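Local coordinates for MxaA (Stigmatella aurantiaca, PDB 4W4T), which probably reduces the chain carried on the myxalamid PKS-NRPS assembly line, serving as its terminal NADPH-binding reductase domain with a Rossmann fold, at residues 58-63 with 83-88; 65-70 with 285-290; 146-151 with 185-190; 165-170 with 222-227; 239-244 with 305-310. All blocks are in the same frame, centred on the assembly; numbering follows the deposited sequence.

Contact 1 (58-63 with 83-88); sequences ILLTGA and IYCLVR
Strands 58-61 and 83-87 run parallel with their short axes 29° apart, stitched together where Tyr-84 N donates to Ile-58 O (2.7 Å) and Tyr-84 O accepts from Leu-60 N (2.7 Å), followed by Leu-86 N on Leu-60 O. On the face bearing Ile-58, Leu-60, Ile-83 and Cys-85, Ile-83 does the bridging. With CG1 beside the backbone N (chi1 -44°), its CD1 comes alongside Ile-58 CB at 4.0 Å, while its CG2 branch rests on Leu-60 CB at 4.0 Å. Leu-72 and Leu-75 of helix 66-78 pack over it. Cut back to an alanine, Ile-83 would probably leave Ile-58 and Leu-60 without their shared apolar neighbour and open a gap beneath that helix. On the other face, Leu-59 CD1 meets Tyr-84 CB at 3.9 Å, the side chains crossing nearly at a right angle. At the end of the ladder, a water accepts from Ala-63 N (2.9 Å) and donates to Leu-60 O and Leu-86 O. Strand pairing and water thus satisfy buried backbone polar atoms.

Contact 2 (65-70 with 285-290); sequences GFLGAF and TPVDYV
Val-287 turns CG2 opposite its backbone N and tucks CG1 between N and the carbonyl carbon (chi1 69°), while Phe-70 swings its ring back beside its own N (chi1 -66°), so that one methyl of the valine lands squarely on the ring. Val-287 CG1 lies 3.6 Å from the centroid of the Phe-70 ring and only 8° off its normal, a well-centred CH-pi contact. Phe-66 arrives from the opposite direction and sets its CZ 3.7 Å from Val-287 CG1. The remaining methyl, CG2, lies over one face of the Phe-66 ring and is shared further: Phe-70 CD1 touches it at 3.6 Å, and Leu-67 CD1 slides past it at 3.8 Å. Leu-67 CD1 reaches further as well, crossing Val-290 CG1 at 3.8 Å. No hydrogen bond spans the two segments, so the first turns of two helices meet through apolar groups, most of them gathered round Val-287. Phe-66 and Leu-67 also belong to the NADPH site. Tyr-106 meets the Phe-66 ring edge-to-face, and Val-247 and Pro-244 of strand 239-248 back Val-287 and Val-290, so that helices 66-78 and 287-298 lie against each other beside the central parallel sheet.

Contact 3 (146-151 with 185-190); sequences IYHNGA and LHYVST
His-186 CD2 sits 3.5 Å above the Tyr-147 ring, offset toward its rim, the ring planes tilted by 42°; His-186 CB adds a CH-pi contact to the same face. On the sheet face of Ile-146 and His-148, Leu-185 CD1 fits between Ile-146 CG2 (3.7 Å) and His-148 CB (3.7 Å), and His-148 CD2 approaches the edge of the Tyr-187 ring at its CE1 (3.5 Å). Beneath these side chains the parallel backbones are laced by His-186 N to Ile-146 O (2.7 Å), His-148 N to His-186 O and Val-188 N to His-148 O. Further out, Ser-298 holds Tyr-147 OH and Thr-240 OG1 pairs with His-186 ND1, while Thr-61 and Thr-170 bond the two ring nitrogens of His-148, fixing its rotation. A leucine in place of Tyr-147 would probably leave Ser-298 without this hydroxyl and remove the flat face under His-186 CD2 and CB. Strands 145-148 and 185-188, linked through helix 159-177, form a beta-alpha-beta crossover of the Rossmann fold, with the NADPH-binding Asn-149 and Ala-151 just past the first strand.

Contact 4 (165-170 with 222-227); sequences ANVLGT and KWVAEK
Asn-166 opens the contact with its backbone: Asn-166 O lies 3.4 Å from Ala-225 CB, the methyl that faces helix 159-177. The amide of Asn-166 crosses the lysine chain at a slant, ND2 standing 4.1 Å from Lys-222 CD, while its polar ends are held outside the pair, OD1 by Leu-152 N and ND2 by Ser-221 OG. One residue on, Val-167 meets Val-224, Val-167 CG1 lying 3.6 Å from Val-224 CG1. Here the backbones come closest, the CA atoms of Val-167 and Ala-225 being 4.9 Å apart. The short axes of the two helices run nearly parallel, at 14°, and approach to 8.2 Å, a closeness that the small Ala-225 probably helps to allow. At Thr-170 the hydroxyl turns back, OG1 donating to Asn-166 O at 2.7 Å, and it thereby lies over Ala-225 CB as well. Lys-222 points away at first, but bends at chi2 (-64°) and chi3 curl it round until its NZ gives a hydrogen bond to a water (2.8 Å) that in turn bonds weakly to Thr-170 OG1. Val-188 O also holds that NZ. Lys-222 and Tyr-218, both NADPH-binding, are spaced as in the Tyr-x-x-x-Lys motif of short-chain dehydrogenases. Van der Waals packing, with no direct hydrogen bond, joins the helices, whereas a water and neighbouring main chain settle the lysine end where the cofactor site begins.

Contact 5 (239-244 with 305-310); sequences VTILRP and GQTYHL
Parallel pairing of strand 239-248 with strand 307-310 extends the Rossmann sheet past its nucleotide-binding strands, and Arg-243 and His-309 add a side-chain bond to the ladder. The backbone rungs run from Gly-305 N on Val-239 O to Leu-310 N on Arg-243 O (2.8 Å). Between these ends come Ile-241 N to Gln-306 O, Tyr-308 N to Ile-241 O and Arg-243 N to Tyr-308 O. Arg-243 is extended from CG to NE (chi3 171°), which carries its guanidinium alongside the His-309 ring. There Arg-243 NH1 donates to His-309 NE2 at 3.0 Å, close to the plane of both flat groups. Thr-307 CG2 lies over one guanidinium face, 3.8 Å from Arg-243 CZ, and Arg-243 CD touches the ring edge at His-309 CD2 (3.5 Å). On the opposite side of the sheet, Leu-310 CD1 packs on Leu-242 CB at 4.1 Å, and helix 287-298 lies against both leucines. The arginine has a second mate, a salt bridge from NH2 to Glu-226, while His-309 ND1 bonds Asp-380 O. Accepting at NE2 and facing a carbonyl oxygen at ND1, the imidazole is probably neutral with its proton on ND1, and the buried positive charge of Arg-243 is probably offset in part by Glu-226, which also pairs with Arg-230.

Overall arrangement
From the N terminus, contact 1 closes the first beta-alpha-beta unit. Contact 2 starts on the helix within that unit, so the two cross, and it closes only at 285-290, enclosing contacts 3 and 4 in its long loop. Contact 3 closes another such unit of the same sheet; contact 4 begins on its connecting helix, 159-177, and therefore crosses it, ending on helix 217-234. Contact 5 opens after contacts 3 and 4 have closed but before contact 2 does, crossing the latter. Strand neighbours join contacts 1, 3 and 5 across one parallel sheet, while contact 2 and contact 4 join helices beside it, their centres about 20 Å apart.

Contact 1 (58-63 with 83-88)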
# COMPACT_ATOMS: atom_id res chain seq x y z
N ILE A 58 -27.10 10.09 -25.43
CA ILE A 58 -26.07 10.57 -24.52
C ILE A 58 -25.06 9.47 -24.24
O ILE A 58 -25.43 8.33 -23.98
CB ILE A 58 -26.70 11.06 -23.18
CG1 ILE A 58 -27.50 12.34 -23.43
CG2 ILE A 58 -25.62 11.23 -22.13
CD1 ILE A 58 -28.31 12.85 -22.22
N LEU A 59 -23.78 9.81 -24.29
CA LEU A 59 -22.76 8.87 -23.85
C LEU A 59 -22.31 9.18 -22.42
O LEU A 59 -21.88 10.29 -22.13
CB LEU A 59 -21.55 8.90 -24.78
CG LEU A 59 -20.40 7.99 -24.31
CD1 LEU A 59 -20.75 6.52 -24.40
CD2 LEU A 59 -19.11 8.29 -25.09
N LEU A 60 -22.43 8.19 -21.55
CA LEU A 60 -21.96 8.33 -20.17
C LEU A 60 -20.75 7.44 -19.93
O LEU A 60 -20.78 6.25 -20.19
CB LEU A 60 -23.07 7.96 -19.17
CG LEU A 60 -22.71 8.00 -17.68
CD1 LEU A 60 -22.26 9.40 -17.25
CD2 LEU A 60 -23.90 7.52 -16.84
N THR A 61 -19.67 8.03 -19.44
CA THR A 61 -18.58 7.21 -18.95
C THR A 61 -18.67 7.16 -17.42
O THR A 61 -19.05 8.14 -16.76
CB THR A 61 -17.18 7.75 -19.40
OG1 THR A 61 -16.96 9.06 -18.89
CG2 THR A 61 -17.08 7.80 -20.92
N GLY A 62 -18.32 6.01 -16.87
CA GLY A 62 -18.21 5.86 -15.43
C GLY A 62 -19.47 5.32 -14.79
O GLY A 62 -19.63 5.43 -13.57
N ALA A 63 -20.35 4.70 -15.59
CA ALA A 63 -21.59 4.14 -15.06
C ALA A 63 -21.39 3.04 -14.01
O ALA A 63 -22.33 2.71 -13.27
CB ALA A 63 -22.46 3.60 -16.20
N ILE A 83 -29.31 6.36 -23.10
CA ILE A 83 -28.04 6.59 -22.42
C ILE A 83 -27.05 5.48 -22.75
O ILE A 83 -27.11 4.40 -22.17
CB ILE A 83 -28.19 6.69 -20.88
CG1 ILE A 83 -29.40 7.56 -20.47
CG2 ILE A 83 -26.88 7.19 -20.24
CD1 ILE A 83 -29.31 9.01 -20.92
N TYR A 84 -26.14 5.77 -23.67
CA TYR A 84 -25.04 4.86 -23.97
C TYR A 84 -24.04 4.88 -22.83
O TYR A 84 -23.57 5.95 -22.45
CB TYR A 84 -24.36 5.25 -25.28
CG TYR A 84 -25.22 5.02 -26.51
CD1 TYR A 84 -26.30 5.84 -26.81
CD2 TYR A 84 -24.93 3.97 -27.38
CE1 TYR A 84 -27.08 5.62 -27.95
CE2 TYR A 84 -25.70 3.74 -28.51
CZ TYR A 84 -26.77 4.56 -28.79
OH TYR A 84 -27.52 4.32 -29.92
N CYS A 85 -23.70 3.71 -22.31
CA CYS A 85 -22.78 3.60 -21.18
C CYS A 85 -21.54 2.79 -21.50
O CYS A 85 -21.60 1.59 -21.70
CB CYS A 85 -23.49 2.97 -19.99
SG CYS A 85 -24.84 3.97 -19.37
N LEU A 86 -20.39 3.45 -21.51
CA LEU A 86 -19.13 2.78 -21.77
C LEU A 86 -18.81 1.83 -20.62
O LEU A 86 -18.82 2.23 -19.46
CB LEU A 86 -18.01 3.80 -21.96
CG LEU A 86 -16.67 3.27 -22.48
CD1 LEU A 86 -16.79 2.93 -23.96
CD2 LEU A 86 -15.59 4.29 -22.23
N VAL A 87 -18.52 0.57 -20.93
CA VAL A 87 -18.29 -0.43 -19.89
C VAL A 87 -17.37 -1.54 -20.39
O VAL A 87 -17.53 -2.04 -21.50
CB VAL A 87 -19.64 -1.04 -19.40
CG1 VAL A 87 -20.42 -1.66 -20.58
CG2 VAL A 87 -19.40 -2.06 -18.30
N ARG A 88 -16.40 -1.91 -19.56
CA ARG A 88 -15.53 -3.05 -19.84
C ARG A 88 -16.28 -4.36 -19.63
O ARG A 88 -16.68 -4.68 -18.52
CB ARG A 88 -14.30 -3.06 -18.93
CG ARG A 88 -13.37 -1.87 -19.09
CD ARG A 88 -12.20 -1.93 -18.10
NE ARG A 88 -11.27 -3.02 -18.39
CZ ARG A 88 -11.09 -4.08 -17.60
NH1 ARG A 88 -11.78 -4.19 -16.47
NH2 ARG A 88 -10.23 -5.03 -17.94
O HOH W 1 -20.36 4.08 -18.41
O HOH W 2 -17.51 3.02 -17.50

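Contact 2 (65-70 with 285-290)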
# COMPACT_ATOMS: atom_id res chain seq x y z
N GLY A 65 -19.17 3.22 -11.52
CA GLY A 65 -18.63 3.79 -10.30
C GLY A 65 -19.72 4.35 -9.39
O GLY A 65 -20.90 4.16 -9.65
N PHE A 66 -19.33 5.07 -8.34
CA PHE A 66 -20.27 5.53 -7.32
C PHE A 66 -21.09 6.72 -7.83
O PHE A 66 -22.30 6.62 -8.00
CB PHE A 66 -19.51 5.87 -6.03
CG PHE A 66 -20.37 6.46 -4.94
CD1 PHE A 66 -21.50 5.80 -4.48
CD2 PHE A 66 -20.02 7.66 -4.34
CE1 PHE A 66 -22.29 6.33 -3.46
CE2 PHE A 66 -20.80 8.21 -3.33
CZ PHE A 66 -21.93 7.54 -2.89
N LEU A 67 -20.43 7.85 -8.10
CA LEU A 67 -21.12 8.99 -8.72
C LEU A 67 -21.84 8.59 -10.00
O LEU A 67 -22.97 9.01 -10.26
CB LEU A 67 -20.14 10.12 -9.02
CG LEU A 67 -20.75 11.36 -9.69
CD1 LEU A 67 -21.90 11.94 -8.86
CD2 LEU A 67 -19.67 12.40 -9.89
N GLY A 68 -21.17 7.77 -10.81
CA GLY A 68 -21.74 7.34 -12.09
C GLY A 68 -23.10 6.67 -12.00
O GLY A 68 -23.95 6.88 -12.86
N ALA A 69 -23.30 5.87 -10.96
CA ALA A 69 -24.59 5.21 -10.75
C ALA A 69 -25.72 6.24 -10.58
O ALA A 69 -26.78 6.12 -11.19
CB ALA A 69 -24.52 4.30 -9.53
N PHE A 70 -25.47 7.25 -9.76
CA PHE A 70 -26.48 8.27 -9.49
C PHE A 70 -26.69 9.16 -10.70
O PHE A 70 -27.81 9.52 -11.03
CB PHE A 70 -26.08 9.08 -8.25
CG PHE A 70 -26.10 8.27 -6.99
CD1 PHE A 70 -25.02 7.48 -6.64
CD2 PHE A 70 -27.22 8.28 -6.17
CE1 PHE A 70 -25.04 6.71 -5.49
CE2 PHE A 70 -27.26 7.52 -5.02
CZ PHE A 70 -26.17 6.73 -4.67
N THR A 285 -19.96 16.44 0.68
CA THR A 285 -20.94 16.78 -0.34
C THR A 285 -21.71 15.53 -0.78
O THR A 285 -21.17 14.71 -1.52
CB THR A 285 -20.26 17.40 -1.57
OG1 THR A 285 -19.37 18.45 -1.14
CG2 THR A 285 -21.28 17.97 -2.52
N PRO A 286 -22.95 15.37 -0.30
CA PRO A 286 -23.71 14.16 -0.61
C PRO A 286 -23.86 13.90 -2.12
O PRO A 286 -24.10 14.83 -2.88
CB PRO A 286 -25.07 14.43 0.02
CG PRO A 286 -24.74 15.32 1.22
CD PRO A 286 -23.65 16.23 0.69
N VAL A 287 -23.75 12.64 -2.51
CA VAL A 287 -23.76 12.27 -3.94
C VAL A 287 -25.06 12.67 -4.65
O VAL A 287 -25.04 12.98 -5.85
CB VAL A 287 -23.50 10.77 -4.12
CG1 VAL A 287 -24.68 9.93 -3.62
CG2 VAL A 287 -23.19 10.46 -5.60
N ASP A 288 -26.19 12.72 -3.92
CA ASP A 288 -27.44 13.13 -4.56
C ASP A 288 -27.42 14.61 -4.96
O ASP A 288 -28.02 15.00 -5.97
CB ASP A 288 -28.69 12.82 -3.71
CG ASP A 288 -28.53 13.18 -2.22
OD1 ASP A 288 -27.45 12.93 -1.65
OD2 ASP A 288 -29.52 13.67 -1.63
N TYR A 289 -26.69 15.44 -4.22
CA TYR A 289 -26.51 16.82 -4.65
C TYR A 289 -25.59 16.94 -5.87
O TYR A 289 -25.87 17.70 -6.80
CB TYR A 289 -25.97 17.68 -3.51
CG TYR A 289 -25.59 19.07 -3.96
CD1 TYR A 289 -26.56 20.00 -4.36
CD2 TYR A 289 -24.25 19.46 -3.99
CE1 TYR A 289 -26.20 21.26 -4.77
CE2 TYR A 289 -23.89 20.72 -4.39
CZ TYR A 289 -24.87 21.62 -4.78
OH TYR A 289 -24.50 22.87 -5.19
N VAL A 290 -24.46 16.23 -5.85
CA VAL A 290 -23.52 16.30 -6.96
C VAL A 290 -24.19 15.84 -8.24
O VAL A 290 -24.13 16.54 -9.26
CB VAL A 290 -22.26 15.47 -6.71
CG1 VAL A 290 -21.32 15.60 -7.88
CG2 VAL A 290 -21.58 15.93 -5.42

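Contact 3 (146-151 with 185-190)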
# COMPACT_ATOMS: atom_id res chain seq x y z
N ILE A 146 -22.06 14.17 -24.35
CA ILE A 146 -21.20 13.31 -23.54
C ILE A 146 -21.11 13.79 -22.10
O ILE A 146 -20.82 14.96 -21.85
CB ILE A 146 -19.77 13.24 -24.11
CG1 ILE A 146 -19.80 12.69 -25.54
CG2 ILE A 146 -18.88 12.35 -23.23
CD1 ILE A 146 -18.63 13.14 -26.40
N TYR A 147 -21.37 12.89 -21.16
CA TYR A 147 -21.08 13.12 -19.75
C TYR A 147 -19.87 12.27 -19.40
O TYR A 147 -19.96 11.05 -19.30
CB TYR A 147 -22.28 12.78 -18.86
CG TYR A 147 -23.46 13.74 -19.02
CD1 TYR A 147 -24.21 13.75 -20.18
CD2 TYR A 147 -23.81 14.61 -18.00
CE1 TYR A 147 -25.29 14.62 -20.34
CE2 TYR A 147 -24.89 15.49 -18.16
CZ TYR A 147 -25.61 15.49 -19.33
OH TYR A 147 -26.69 16.34 -19.49
N HIS A 148 -18.72 12.93 -19.24
CA HIS A 148 -17.48 12.20 -19.00
C HIS A 148 -17.13 12.15 -17.50
O HIS A 148 -16.54 13.09 -16.95
CB HIS A 148 -16.34 12.82 -19.84
CG HIS A 148 -15.02 12.13 -19.67
ND1 HIS A 148 -14.92 10.78 -19.42
CD2 HIS A 148 -13.76 12.61 -19.69
CE1 HIS A 148 -13.65 10.45 -19.29
NE2 HIS A 148 -12.92 11.54 -19.44
N ASN A 149 -17.52 11.06 -16.86
CA ASN A 149 -17.31 10.86 -15.43
C ASN A 149 -16.39 9.65 -15.16
O ASN A 149 -16.14 9.30 -14.01
CB ASN A 149 -18.66 10.66 -14.71
CG ASN A 149 -18.51 10.39 -13.22
OD1 ASN A 149 -17.77 11.08 -12.53
ND2 ASN A 149 -19.16 9.34 -12.74
N GLY A 150 -15.87 9.04 -16.22
CA GLY A 150 -15.00 7.89 -16.07
C GLY A 150 -13.59 8.35 -15.75
O GLY A 150 -13.14 9.35 -16.31
N ALA A 151 -12.93 7.64 -14.85
CA ALA A 151 -11.57 7.98 -14.42
C ALA A 151 -11.05 6.90 -13.48
O ALA A 151 -11.82 6.22 -12.82
CB ALA A 151 -11.53 9.33 -13.72
N LEU A 185 -19.82 18.50 -24.25
CA LEU A 185 -19.15 17.68 -23.27
C LEU A 185 -19.35 18.22 -21.86
O LEU A 185 -19.00 19.35 -21.57
CB LEU A 185 -17.67 17.59 -23.58
CG LEU A 185 -16.85 17.00 -22.43
CD1 LEU A 185 -17.17 15.52 -22.25
CD2 LEU A 185 -15.37 17.22 -22.68
N HIS A 186 -19.95 17.41 -21.00
CA HIS A 186 -20.07 17.80 -19.60
C HIS A 186 -19.04 17.00 -18.84
O HIS A 186 -19.17 15.79 -18.65
CB HIS A 186 -21.50 17.56 -19.12
CG HIS A 186 -22.51 18.19 -20.03
ND1 HIS A 186 -22.66 19.55 -20.12
CD2 HIS A 186 -23.33 17.65 -20.96
CE1 HIS A 186 -23.56 19.83 -21.05
NE2 HIS A 186 -23.98 18.69 -21.57
N TYR A 187 -17.96 17.69 -18.46
CA TYR A 187 -16.78 17.01 -17.94
C TYR A 187 -16.74 17.03 -16.42
O TYR A 187 -16.74 18.09 -15.81
CB TYR A 187 -15.51 17.64 -18.52
CG TYR A 187 -14.27 17.06 -17.90
CD1 TYR A 187 -14.02 15.69 -17.96
CD2 TYR A 187 -13.37 17.86 -17.21
CE1 TYR A 187 -12.90 15.13 -17.37
CE2 TYR A 187 -12.24 17.31 -16.62
CZ TYR A 187 -12.02 15.95 -16.70
OH TYR A 187 -10.91 15.39 -16.10
N VAL A 188 -16.70 15.84 -15.81
CA VAL A 188 -16.56 15.75 -14.36
C VAL A 188 -15.09 15.74 -13.97
O VAL A 188 -14.37 14.74 -14.13
CB VAL A 188 -17.29 14.53 -13.80
CG1 VAL A 188 -17.24 14.56 -12.26
CG2 VAL A 188 -18.76 14.54 -14.29
N SER A 189 -14.63 16.88 -13.46
CA SER A 189 -13.25 17.03 -13.01
C SER A 189 -13.13 16.74 -11.52
O SER A 189 -13.56 15.68 -11.06
CB SER A 189 -12.74 18.45 -13.31
OG SER A 189 -11.39 18.60 -12.91
N THR A 190 -12.56 17.67 -10.76
CA THR A 190 -12.45 17.48 -9.31
C THR A 190 -11.86 18.73 -8.69
O THR A 190 -11.07 19.42 -9.32
CB THR A 190 -11.56 16.26 -8.96
OG1 THR A 190 -11.35 16.21 -7.55
CG2 THR A 190 -10.21 16.35 -9.65
O HOH W 3 -13.91 12.01 -15.54

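Contact 4 (165-170 with 222-227)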
# COMPACT_ATOMS: atom_id res chain seq x y z
N ALA A 165 -6.03 6.31 -18.30
CA ALA A 165 -7.46 6.47 -18.05
C ALA A 165 -7.88 7.94 -17.96
O ALA A 165 -8.93 8.31 -18.48
CB ALA A 165 -7.86 5.74 -16.79
N ASN A 166 -7.07 8.76 -17.30
CA ASN A 166 -7.49 10.13 -17.02
C ASN A 166 -7.05 11.12 -18.06
O ASN A 166 -7.82 12.00 -18.46
CB ASN A 166 -6.99 10.54 -15.62
CG ASN A 166 -7.59 9.69 -14.53
OD1 ASN A 166 -8.45 8.83 -14.80
ND2 ASN A 166 -7.15 9.89 -13.30
N VAL A 167 -5.82 10.98 -18.55
CA VAL A 167 -5.32 11.93 -19.52
C VAL A 167 -5.68 11.47 -20.93
O VAL A 167 -6.38 12.17 -21.64
CB VAL A 167 -3.79 12.15 -19.40
CG1 VAL A 167 -3.32 13.10 -20.50
CG2 VAL A 167 -3.43 12.68 -18.01
N LEU A 168 -5.23 10.28 -21.32
CA LEU A 168 -5.50 9.84 -22.68
C LEU A 168 -7.00 9.55 -22.86
O LEU A 168 -7.57 9.85 -23.93
CB LEU A 168 -4.66 8.62 -23.03
CG LEU A 168 -3.15 8.84 -22.91
CD1 LEU A 168 -2.41 7.62 -23.45
CD2 LEU A 168 -2.69 10.11 -23.64
N GLY A 169 -7.65 9.02 -21.83
CA GLY A 169 -9.08 8.77 -21.90
C GLY A 169 -9.87 10.04 -22.19
O GLY A 169 -10.78 10.04 -23.01
N THR A 170 -9.49 11.12 -21.52
CA THR A 170 -10.14 12.41 -21.74
C THR A 170 -9.81 12.90 -23.15
O THR A 170 -10.68 13.42 -23.86
CB THR A 170 -9.71 13.43 -20.68
OG1 THR A 170 -10.16 12.98 -19.39
CG2 THR A 170 -10.32 14.80 -20.98
N LYS A 222 -5.63 14.67 -13.14
CA LYS A 222 -6.89 15.39 -13.36
C LYS A 222 -6.61 16.84 -13.78
O LYS A 222 -7.37 17.42 -14.54
CB LYS A 222 -7.77 15.33 -12.10
CG LYS A 222 -8.30 13.93 -11.77
CD LYS A 222 -9.26 13.37 -12.84
CE LYS A 222 -10.64 14.03 -12.78
NZ LYS A 222 -11.66 13.31 -13.63
N TRP A 223 -5.52 17.40 -13.29
CA TRP A 223 -5.10 18.73 -13.73
C TRP A 223 -4.84 18.70 -15.24
O TRP A 223 -5.33 19.55 -15.99
CB TRP A 223 -3.85 19.17 -12.98
CG TRP A 223 -3.31 20.51 -13.34
CD1 TRP A 223 -3.58 21.70 -12.73
CD2 TRP A 223 -2.38 20.80 -14.39
NE1 TRP A 223 -2.88 22.72 -13.34
CE2 TRP A 223 -2.14 22.19 -14.36
CE3 TRP A 223 -1.73 20.02 -15.36
CZ2 TRP A 223 -1.27 22.82 -15.26
CZ3 TRP A 223 -0.86 20.64 -16.24
CH2 TRP A 223 -0.65 22.03 -16.19
N VAL A 224 -4.06 17.73 -15.69
CA VAL A 224 -3.77 17.61 -17.11
C VAL A 224 -5.06 17.41 -17.92
O VAL A 224 -5.26 18.06 -18.96
CB VAL A 224 -2.79 16.44 -17.36
CG1 VAL A 224 -2.55 16.24 -18.84
CG2 VAL A 224 -1.47 16.73 -16.65
N ALA A 225 -5.93 16.51 -17.46
CA ALA A 225 -7.20 16.27 -18.15
C ALA A 225 -8.00 17.56 -18.30
O ALA A 225 -8.53 17.86 -19.38
CB ALA A 225 -8.02 15.22 -17.42
N GLU A 226 -8.09 18.35 -17.23
CA GLU A 226 -8.89 19.57 -17.31
C GLU A 226 -8.25 20.58 -18.25
O GLU A 226 -8.96 21.30 -18.95
CB GLU A 226 -9.11 20.19 -15.92
CG GLU A 226 -10.43 20.95 -15.83
CD GLU A 226 -10.51 21.78 -14.57
OE1 GLU A 226 -11.00 21.27 -13.55
OE2 GLU A 226 -10.07 22.95 -14.60
N LYS A 227 -6.92 20.62 -18.30
CA LYS A 227 -6.23 21.46 -19.29
C LYS A 227 -6.62 21.09 -20.72
O LYS A 227 -6.88 21.96 -21.55
CB LYS A 227 -4.71 21.37 -19.13
CG LYS A 227 -4.19 21.95 -17.82
CD LYS A 227 -4.23 23.46 -17.84
CE LYS A 227 -3.00 24.03 -18.52
NZ LYS A 227 -3.03 25.52 -18.45
O HOH W 4 -10.41 12.48 -16.00

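Contact 5 (239-244 with 305-310)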
# COMPACT_ATOMS: atom_id res chain seq x y z
N VAL A 239 -18.46 23.02 -23.69
CA VAL A 239 -18.02 22.23 -22.54
C VAL A 239 -18.57 22.83 -21.26
O VAL A 239 -18.62 24.05 -21.12
CB VAL A 239 -16.48 22.19 -22.44
CG1 VAL A 239 -16.05 21.56 -21.15
CG2 VAL A 239 -15.87 21.44 -23.64
N THR A 240 -18.97 21.98 -20.32
CA THR A 240 -19.16 22.41 -18.94
C THR A 240 -18.13 21.67 -18.09
O THR A 240 -17.85 20.48 -18.32
CB THR A 240 -20.60 22.15 -18.43
OG1 THR A 240 -20.79 20.75 -18.15
CG2 THR A 240 -21.61 22.57 -19.46
N ILE A 241 -17.53 22.37 -17.14
CA ILE A 241 -16.55 21.75 -16.26
C ILE A 241 -17.07 21.73 -14.84
O ILE A 241 -17.27 22.78 -14.24
CB ILE A 241 -15.20 22.46 -16.32
CG1 ILE A 241 -14.65 22.38 -17.75
CG2 ILE A 241 -14.22 21.87 -15.29
CD1 ILE A 241 -13.35 23.14 -17.96
N LEU A 242 -17.30 20.53 -14.32
CA LEU A 242 -17.90 20.33 -13.01
C LEU A 242 -16.86 19.73 -12.07
O LEU A 242 -16.33 18.66 -12.35
CB LEU A 242 -19.11 19.40 -13.13
CG LEU A 242 -19.98 19.93 -14.27
CD1 LEU A 242 -20.61 18.83 -15.10
CD2 LEU A 242 -21.01 20.87 -13.71
N ARG A 243 -16.58 20.41 -10.96
CA ARG A 243 -15.58 19.96 -10.00
C ARG A 243 -16.24 19.58 -8.68
O ARG A 243 -16.51 20.45 -7.85
CB ARG A 243 -14.54 21.05 -9.73
CG ARG A 243 -13.75 21.54 -10.93
CD ARG A 243 -12.87 22.73 -10.49
NE ARG A 243 -11.90 23.16 -11.49
CZ ARG A 243 -11.31 24.35 -11.50
NH1 ARG A 243 -11.60 25.25 -10.57
NH2 ARG A 243 -10.42 24.63 -12.45
N PRO A 244 -16.52 18.29 -8.47
CA PRO A 244 -17.08 17.85 -7.20
C PRO A 244 -16.06 17.96 -6.08
O PRO A 244 -14.88 17.82 -6.35
CB PRO A 244 -17.44 16.38 -7.46
CG PRO A 244 -17.50 16.26 -8.96
CD PRO A 244 -16.43 17.19 -9.45
N GLY A 305 -18.90 26.71 -21.30
CA GLY A 305 -17.66 27.41 -21.07
C GLY A 305 -17.39 27.68 -19.60
O GLY A 305 -16.32 28.18 -19.25
N GLN A 306 -18.33 27.33 -18.73
CA GLN A 306 -18.22 27.71 -17.31
C GLN A 306 -17.70 26.57 -16.44
O GLN A 306 -17.68 25.42 -16.85
CB GLN A 306 -19.57 28.18 -16.77
CG GLN A 306 -20.24 29.27 -17.59
CD GLN A 306 -19.29 30.39 -17.94
OE1 GLN A 306 -18.72 31.05 -17.06
NE2 GLN A 306 -19.10 30.61 -19.23
N THR A 307 -17.30 26.92 -15.21
CA THR A 307 -16.77 25.96 -14.25
C THR A 307 -17.58 26.08 -12.96
O THR A 307 -17.88 27.19 -12.52
CB THR A 307 -15.26 26.22 -13.98
OG1 THR A 307 -14.52 25.95 -15.18
CG2 THR A 307 -14.71 25.34 -12.82
N TYR A 308 -17.95 24.94 -12.36
CA TYR A 308 -18.72 24.96 -11.13
C TYR A 308 -18.10 24.07 -10.06
O TYR A 308 -17.62 22.97 -10.32
CB TYR A 308 -20.17 24.52 -11.39
CG TYR A 308 -20.84 25.42 -12.40
CD1 TYR A 308 -21.45 26.60 -12.00
CD2 TYR A 308 -20.82 25.12 -13.76
CE1 TYR A 308 -22.06 27.45 -12.92
CE2 TYR A 308 -21.41 25.96 -14.69
CZ TYR A 308 -22.03 27.13 -14.26
OH TYR A 308 -22.62 27.96 -15.19
N HIS A 309 -18.11 24.59 -8.83
CA HIS A 309 -17.62 23.84 -7.69
C HIS A 309 -18.78 23.17 -7.00
O HIS A 309 -19.61 23.83 -6.36
CB HIS A 309 -16.87 24.76 -6.74
CG HIS A 309 -15.53 25.19 -7.25
ND1 HIS A 309 -14.83 26.24 -6.72
CD2 HIS A 309 -14.77 24.70 -8.27
CE1 HIS A 309 -13.69 26.39 -7.37
NE2 HIS A 309 -13.63 25.46 -8.31
N LEU A 310 -18.87 21.85 -7.14
CA LEU A 310 -19.97 21.12 -6.54
C LEU A 310 -19.53 20.65 -5.16
O LEU A 310 -19.21 19.48 -4.95
CB LEU A 310 -20.41 19.96 -7.43
CG LEU A 310 -20.73 20.40 -8.85
CD1 LEU A 310 -21.32 19.24 -9.67
CD2 LEU A 310 -21.69 21.59 -8.84